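Local coordinates for secreted effector protein SopD (Salmonella typhimurium, PDB 5CPC), which acts as a type III secreted virulence effector that alters host cell physiology and acts with SopB in membrane fission and macropinosome formation during invasion, at residues Lys30-Gly35 with Met158-Glu163; Asp126-Ser131 with His247-Tyr252. All coordinates share one frame; numbering follows the deposited sequence.

In the fold
Contact 2 lies deep in the chain, with every touching residue buried, whereas contact 1 sits near one end at the surface, about 24 Å away between centres. Helix 141-160 links them: its C-terminal end supplies 158-160 to contact 1, while Phe147, further back along it, packs on Leu128 and Cys249 of contact 2. The chemistry follows the place. Residues 30-35 meet 158-163 through a sulfur-aromatic contact, apolar patches and a bridging water, with no direct hydrogen bond between the segments. Residues 126-131 and 247-252 use a tyrosine hydroxyl to satisfy a buried carbonyl amid aliphatic groups. The segments of the two contacts alternate along the chain.

Contact 1: Lys30-Gly35 with Met158-Glu163; sequences KAIHMG and MTWHPE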
loop_
_atom_site.group_PDB
_atom_site.type_symbol
_atom_site.label_atom_id
_atom_site.label_comp_id
_atom_site.label_asym_id
_atom_site.label_seq_id
_atom_site.Cartn_x
_atom_site.Cartn_y
_atom_site.Cartn_z
ATOM N N LYS A 30 -16.424 -12.438 6.849
ATOM C CA LYS A 30 -17.029 -11.197 7.456
ATOM C C LYS A 30 -18.306 -10.726 6.706
ATOM O O LYS A 30 -18.273 -10.510 5.481
ATOM C CB LYS A 30 -16.005 -10.071 7.463
ATOM C CG LYS A 30 -15.734 -9.467 8.828
ATOM C CD LYS A 30 -16.683 -8.312 9.121
ATOM C CE LYS A 30 -15.982 -7.201 9.931
ATOM N NZ LYS A 30 -15.600 -7.535 11.356
ATOM N N ALA A 31 -19.395 -10.522 7.462
ATOM C CA ALA A 31 -20.721 -10.151 6.932
ATOM C C ALA A 31 -20.789 -9.032 5.868
ATOM O O ALA A 31 -20.414 -7.876 6.114
ATOM C CB ALA A 31 -21.709 -9.847 8.098
ATOM N N ILE A 32 -21.307 -9.381 4.690
ATOM C CA ILE A 32 -21.568 -8.388 3.690
ATOM C C ILE A 32 -23.015 -7.910 3.859
ATOM O O ILE A 32 -23.915 -8.704 4.100
ATOM C CB ILE A 32 -21.369 -8.965 2.340
ATOM C CG1 ILE A 32 -19.863 -9.261 2.162
ATOM C CG2 ILE A 32 -21.998 -8.022 1.290
ATOM C CD1 ILE A 32 -19.514 -9.889 0.832
ATOM N N HIS A 33 -23.229 -6.608 3.724
ATOM C CA HIS A 33 -24.513 -6.005 4.013
ATOM C C HIS A 33 -25.091 -5.247 2.836
ATOM O O HIS A 33 -26.255 -4.862 2.873
ATOM C CB HIS A 33 -24.362 -4.981 5.168
ATOM C CG HIS A 33 -23.767 -5.530 6.435
ATOM N ND1 HIS A 33 -24.405 -6.473 7.218
ATOM C CD2 HIS A 33 -22.610 -5.219 7.085
ATOM C CE1 HIS A 33 -23.658 -6.733 8.285
ATOM N NE2 HIS A 33 -22.563 -5.987 8.227
ATOM N N MET A 34 -24.275 -4.975 1.813
ATOM C CA MET A 34 -24.729 -4.108 0.742
ATOM C C MET A 34 -25.941 -4.711 0.004
ATOM O O MET A 34 -26.161 -5.932 0.007
ATOM C CB MET A 34 -23.613 -3.919 -0.226
ATOM C CG MET A 34 -23.306 -5.243 -0.909
ATOM S SD MET A 34 -21.860 -5.126 -1.948
ATOM C CE MET A 34 -22.200 -3.620 -2.808
ATOM N N GLY A 35 -26.727 -3.873 -0.641
ATOM C CA GLY A 35 -27.931 -4.384 -1.368
ATOM C C GLY A 35 -28.957 -5.181 -0.516
ATOM O O GLY A 35 -29.638 -6.061 -1.055
ATOM N N MET A 158 -13.742 -1.968 -1.190
ATOM C CA MET A 158 -14.588 -1.044 -1.841
ATOM C C MET A 158 -15.746 -1.765 -2.567
ATOM O O MET A 158 -16.749 -1.122 -2.861
ATOM C CB MET A 158 -13.803 -0.225 -2.827
ATOM C CG MET A 158 -12.967 0.913 -2.230
ATOM S SD MET A 158 -12.208 1.758 -3.644
ATOM C CE MET A 158 -12.241 3.397 -3.052
ATOM N N THR A 159 -15.600 -3.077 -2.801
ATOM C CA THR A 159 -16.519 -3.887 -3.599
ATOM C C THR A 159 -17.558 -4.526 -2.681
ATOM O O THR A 159 -18.764 -4.462 -2.932
ATOM C CB THR A 159 -15.725 -4.976 -4.381
ATOM O OG1 THR A 159 -14.972 -4.337 -5.420
ATOM C CG2 THR A 159 -16.628 -6.049 -5.002
ATOM N N TRP A 160 -17.089 -5.182 -1.638
ATOM C CA TRP A 160 -17.985 -5.841 -0.733
ATOM C C TRP A 160 -18.377 -4.978 0.475
ATOM O O TRP A 160 -19.321 -5.364 1.194
ATOM C CB TRP A 160 -17.431 -7.202 -0.276
ATOM C CG TRP A 160 -17.145 -8.122 -1.412
ATOM C CD1 TRP A 160 -16.000 -8.866 -1.606
ATOM C CD2 TRP A 160 -17.998 -8.389 -2.547
ATOM N NE1 TRP A 160 -16.098 -9.581 -2.781
ATOM C CE2 TRP A 160 -17.295 -9.309 -3.388
ATOM C CE3 TRP A 160 -19.284 -7.951 -2.934
ATOM C CZ2 TRP A 160 -17.848 -9.816 -4.582
ATOM C CZ3 TRP A 160 -19.841 -8.439 -4.135
ATOM C CH2 TRP A 160 -19.113 -9.360 -4.953
ATOM N N HIS A 161 -17.694 -3.841 0.708
ATOM C CA HIS A 161 -18.014 -3.015 1.897
ATOM C C HIS A 161 -18.012 -1.561 1.615
ATOM O O HIS A 161 -17.212 -0.841 2.222
ATOM C CB HIS A 161 -17.035 -3.263 3.039
ATOM C CG HIS A 161 -17.036 -4.674 3.470
ATOM N ND1 HIS A 161 -18.060 -5.203 4.225
ATOM C CD2 HIS A 161 -16.212 -5.703 3.158
ATOM C CE1 HIS A 161 -17.839 -6.498 4.401
ATOM N NE2 HIS A 161 -16.716 -6.821 3.778
ATOM N N PRO A 162 -18.888 -1.134 0.700
ATOM C CA PRO A 162 -19.020 0.222 0.269
ATOM C C PRO A 162 -19.438 1.149 1.444
ATOM O O PRO A 162 -19.222 2.363 1.372
ATOM C CB PRO A 162 -20.136 0.127 -0.788
ATOM C CG PRO A 162 -20.965 -1.082 -0.389
ATOM C CD PRO A 162 -19.898 -2.025 0.075
ATOM N N GLU A 163 -20.021 0.567 2.506
ATOM C CA GLU A 163 -20.426 1.324 3.689
ATOM C C GLU A 163 -19.164 1.976 4.237
ATOM O O GLU A 163 -19.227 3.121 4.703
ATOM C CB GLU A 163 -21.121 0.424 4.740
ATOM C CG GLU A 163 -20.284 -0.759 5.395
ATOM C CD GLU A 163 -20.281 -2.088 4.541
ATOM O OE1 GLU A 163 -19.859 -3.157 5.085
ATOM O OE2 GLU A 163 -20.697 -2.088 3.340
HETATM O O HOH W 1 -21.572 -4.686 2.690
#
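Met34 CG stands between its backbone N and carbonyl carbon (chi1 66°), and a bend at chi3 carries CE on toward Thr159 and Pro162. Met34 SD lies at the edge of the indole, 3.9 Å from Trp160 CE3, a Met-aromatic contact, while Met34 CE reaches Pro162 CG at 3.7 Å. A long, flexible thioether suits this spot, since it can turn from a ring edge to a proline ring. Beside it, the CD1 branch of Ile32 meets Trp160 CB at 3.6 Å, and Leu53 of helix 49-60 touches both residues. Trp160 NE1 is hydrogen-bonded to Tyr82 OH.

Glu163 takes part twice, its OE1 held by His161 and its OE2 by a water. His161 ND1 donates to Glu163 OE1 at 2.9 Å; OE1 lies in the imidazole plane (3° out of it), while ND1 comes to the syn side, 32° out of the carboxylate plane. This bond orients the ring, whose His161 CE1 edge faces Ala31 O at 3.4 Å. The water accepts from His33 N at 2.7 Å and donates to Trp160 O and Glu163 OE2, joining the two backbones. His33 ND1 is bonded to Asp38.

An irregular N-terminal segment thus meets a helix C-terminus through water, Met-aromatic and apolar contacts, the His-carboxylate pair shaping 158-163 internally.

Contact 2: Asp126-Ser131 with His247-Tyr252; sequences DILNIS and HPCISY
The Tyr252 ring has Leu128 O at its edge, near the ring plane, and Ile130 CG2 oblique to it, 4.1 Å from Tyr252 CZ. Leu128 runs past the tyrosine in the opposite direction, its CD2 branch 3.8 Å from Tyr252 CE2. The other branch, Leu128 CD1, ends 4.0 Å from Cys249 SG, one turn before Tyr252 on helix 248-256. Thus a branched leucine fills the space between a thiol and a ring, and Phe147 of helix 141-160 packs on both Leu128 and Cys249.

Tyr252 CG is anti to the backbone N (chi1 160°), which extends the phenol across to the other segment. There Tyr252 OH donates to Leu128 O at 2.6 Å, with a C=O...donor angle of 169°. The carbonyl belongs to a chain that is turning: Asn129 adopts positive phi in a Schellman motif, its N bonded to Asp126 O at 3.1 Å. Asparagine tolerates that conformation well, and its amide bonds to Asn74 and Ser258. On the partner helix, His247 is the N-cap, its ND1 accepting from Cys249 N at 3.0 Å.

Tyrosine suits this place because it is apolar along its ring and polar at its end: the phenol packs against aliphatic side chains while its hydroxyl satisfies a buried carbonyl where the chain turns in the Schellman motif.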
loop_
_atom_site.group_PDB
_atom_site.type_symbol
_atom_site.label_atom_id
_atom_site.label_comp_id
_atom_site.label_asym_id
_atom_site.label_seq_id
_atom_site.Cartn_x
_atom_site.Cartn_y
_atom_site.Cartn_z
ATOM N N ASP A 126 -4.264 5.654 -13.756
ATOM C CA ASP A 126 -5.694 5.490 -13.530
ATOM C C ASP A 126 -5.980 4.699 -12.259
ATOM O O ASP A 126 -6.844 5.105 -11.498
ATOM C CB ASP A 126 -6.410 4.865 -14.752
ATOM C CG ASP A 126 -6.390 5.780 -15.993
ATOM O OD1 ASP A 126 -6.085 6.976 -15.839
ATOM O OD2 ASP A 126 -6.682 5.294 -17.117
ATOM N N ILE A 127 -5.234 3.620 -11.999
ATOM C CA ILE A 127 -5.332 2.871 -10.735
ATOM C C ILE A 127 -5.066 3.766 -9.537
ATOM O O ILE A 127 -5.744 3.661 -8.531
ATOM C CB ILE A 127 -4.307 1.715 -10.642
ATOM C CG1 ILE A 127 -4.843 0.458 -11.269
ATOM C CG2 ILE A 127 -3.981 1.386 -9.154
ATOM C CD1 ILE A 127 -3.784 -0.535 -11.650
ATOM N N LEU A 128 -4.052 4.625 -9.643
ATOM C CA LEU A 128 -3.694 5.520 -8.552
ATOM C C LEU A 128 -4.582 6.767 -8.431
ATOM O O LEU A 128 -4.442 7.537 -7.471
ATOM C CB LEU A 128 -2.203 5.960 -8.641
ATOM C CG LEU A 128 -1.145 4.857 -8.425
ATOM C CD1 LEU A 128 0.244 5.442 -8.489
ATOM C CD2 LEU A 128 -1.393 4.101 -7.106
ATOM N N ASN A 129 -5.438 7.004 -9.428
ATOM C CA ASN A 129 -6.239 8.238 -9.495
ATOM C C ASN A 129 -5.334 9.429 -9.477
ATOM O O ASN A 129 -5.568 10.405 -8.754
ATOM C CB ASN A 129 -7.273 8.344 -8.359
ATOM C CG ASN A 129 -8.359 9.393 -8.647
ATOM O OD1 ASN A 129 -8.823 9.539 -9.779
ATOM N ND2 ASN A 129 -8.741 10.139 -7.627
ATOM N N ILE A 130 -4.291 9.365 -10.284
ATOM C CA ILE A 130 -3.387 10.495 -10.372
ATOM C C ILE A 130 -3.428 11.271 -11.691
ATOM O O ILE A 130 -3.721 10.746 -12.763
ATOM C CB ILE A 130 -1.943 10.139 -9.920
ATOM C CG1 ILE A 130 -1.308 9.038 -10.798
ATOM C CG2 ILE A 130 -1.960 9.715 -8.435
ATOM C CD1 ILE A 130 0.287 9.121 -10.903
ATOM N N SER A 131 -3.126 12.547 -11.578
ATOM C CA SER A 131 -3.225 13.448 -12.685
ATOM C C SER A 131 -2.062 13.227 -13.668
ATOM O O SER A 131 -1.106 13.996 -13.702
ATOM C CB SER A 131 -3.398 14.894 -12.147
ATOM O OG SER A 131 -2.678 15.864 -12.861
ATOM N N HIS A 247 8.838 2.640 -1.315
ATOM C CA HIS A 247 8.499 3.171 -2.619
ATOM C C HIS A 247 7.350 4.170 -2.513
ATOM O O HIS A 247 6.407 3.881 -1.862
ATOM C CB HIS A 247 8.116 2.047 -3.578
ATOM C CG HIS A 247 8.106 2.498 -5.005
ATOM N ND1 HIS A 247 7.069 3.249 -5.534
ATOM C CD2 HIS A 247 9.036 2.380 -5.982
ATOM C CE1 HIS A 247 7.343 3.527 -6.799
ATOM N NE2 HIS A 247 8.522 3.003 -7.098
ATOM N N PRO A 248 7.472 5.364 -3.093
ATOM C CA PRO A 248 6.382 6.355 -2.965
ATOM C C PRO A 248 4.990 5.875 -3.487
ATOM O O PRO A 248 3.942 6.323 -2.977
ATOM C CB PRO A 248 6.852 7.551 -3.830
ATOM C CG PRO A 248 8.298 7.253 -4.258
ATOM C CD PRO A 248 8.600 5.805 -3.951
ATOM N N CYS A 249 4.929 5.022 -4.508
ATOM C CA CYS A 249 3.564 4.479 -4.870
ATOM C C CYS A 249 2.939 3.653 -3.728
ATOM O O CYS A 249 1.709 3.679 -3.526
ATOM C CB CYS A 249 3.591 3.646 -6.137
ATOM S SG CYS A 249 4.010 4.630 -7.549
ATOM N N ILE A 250 3.781 2.929 -2.978
ATOM C CA ILE A 250 3.266 2.061 -1.943
ATOM C C ILE A 250 2.874 2.922 -0.761
ATOM O O ILE A 250 1.730 2.854 -0.279
ATOM C CB ILE A 250 4.215 0.909 -1.645
ATOM C CG1 ILE A 250 4.147 -0.125 -2.791
ATOM C CG2 ILE A 250 3.844 0.239 -0.286
ATOM C CD1 ILE A 250 5.277 -1.134 -2.798
ATOM N N SER A 251 3.755 3.809 -0.314
ATOM C CA SER A 251 3.278 4.724 0.724
ATOM C C SER A 251 2.058 5.599 0.320
ATOM O O SER A 251 1.171 5.894 1.156
ATOM C CB SER A 251 4.454 5.465 1.419
ATOM O OG SER A 251 4.998 6.484 0.683
ATOM N N TYR A 252 1.973 6.004 -0.952
ATOM C CA TYR A 252 0.855 6.806 -1.406
ATOM C C TYR A 252 -0.417 6.002 -1.295
ATOM O O TYR A 252 -1.436 6.493 -0.778
ATOM C CB TYR A 252 1.017 7.226 -2.894
ATOM C CG TYR A 252 -0.287 7.624 -3.550
ATOM C CD1 TYR A 252 -0.884 8.857 -3.257
ATOM C CD2 TYR A 252 -0.972 6.746 -4.404
ATOM C CE1 TYR A 252 -2.106 9.222 -3.809
ATOM C CE2 TYR A 252 -2.218 7.112 -4.968
ATOM C CZ TYR A 252 -2.769 8.364 -4.648
ATOM O OH TYR A 252 -3.967 8.766 -5.186
#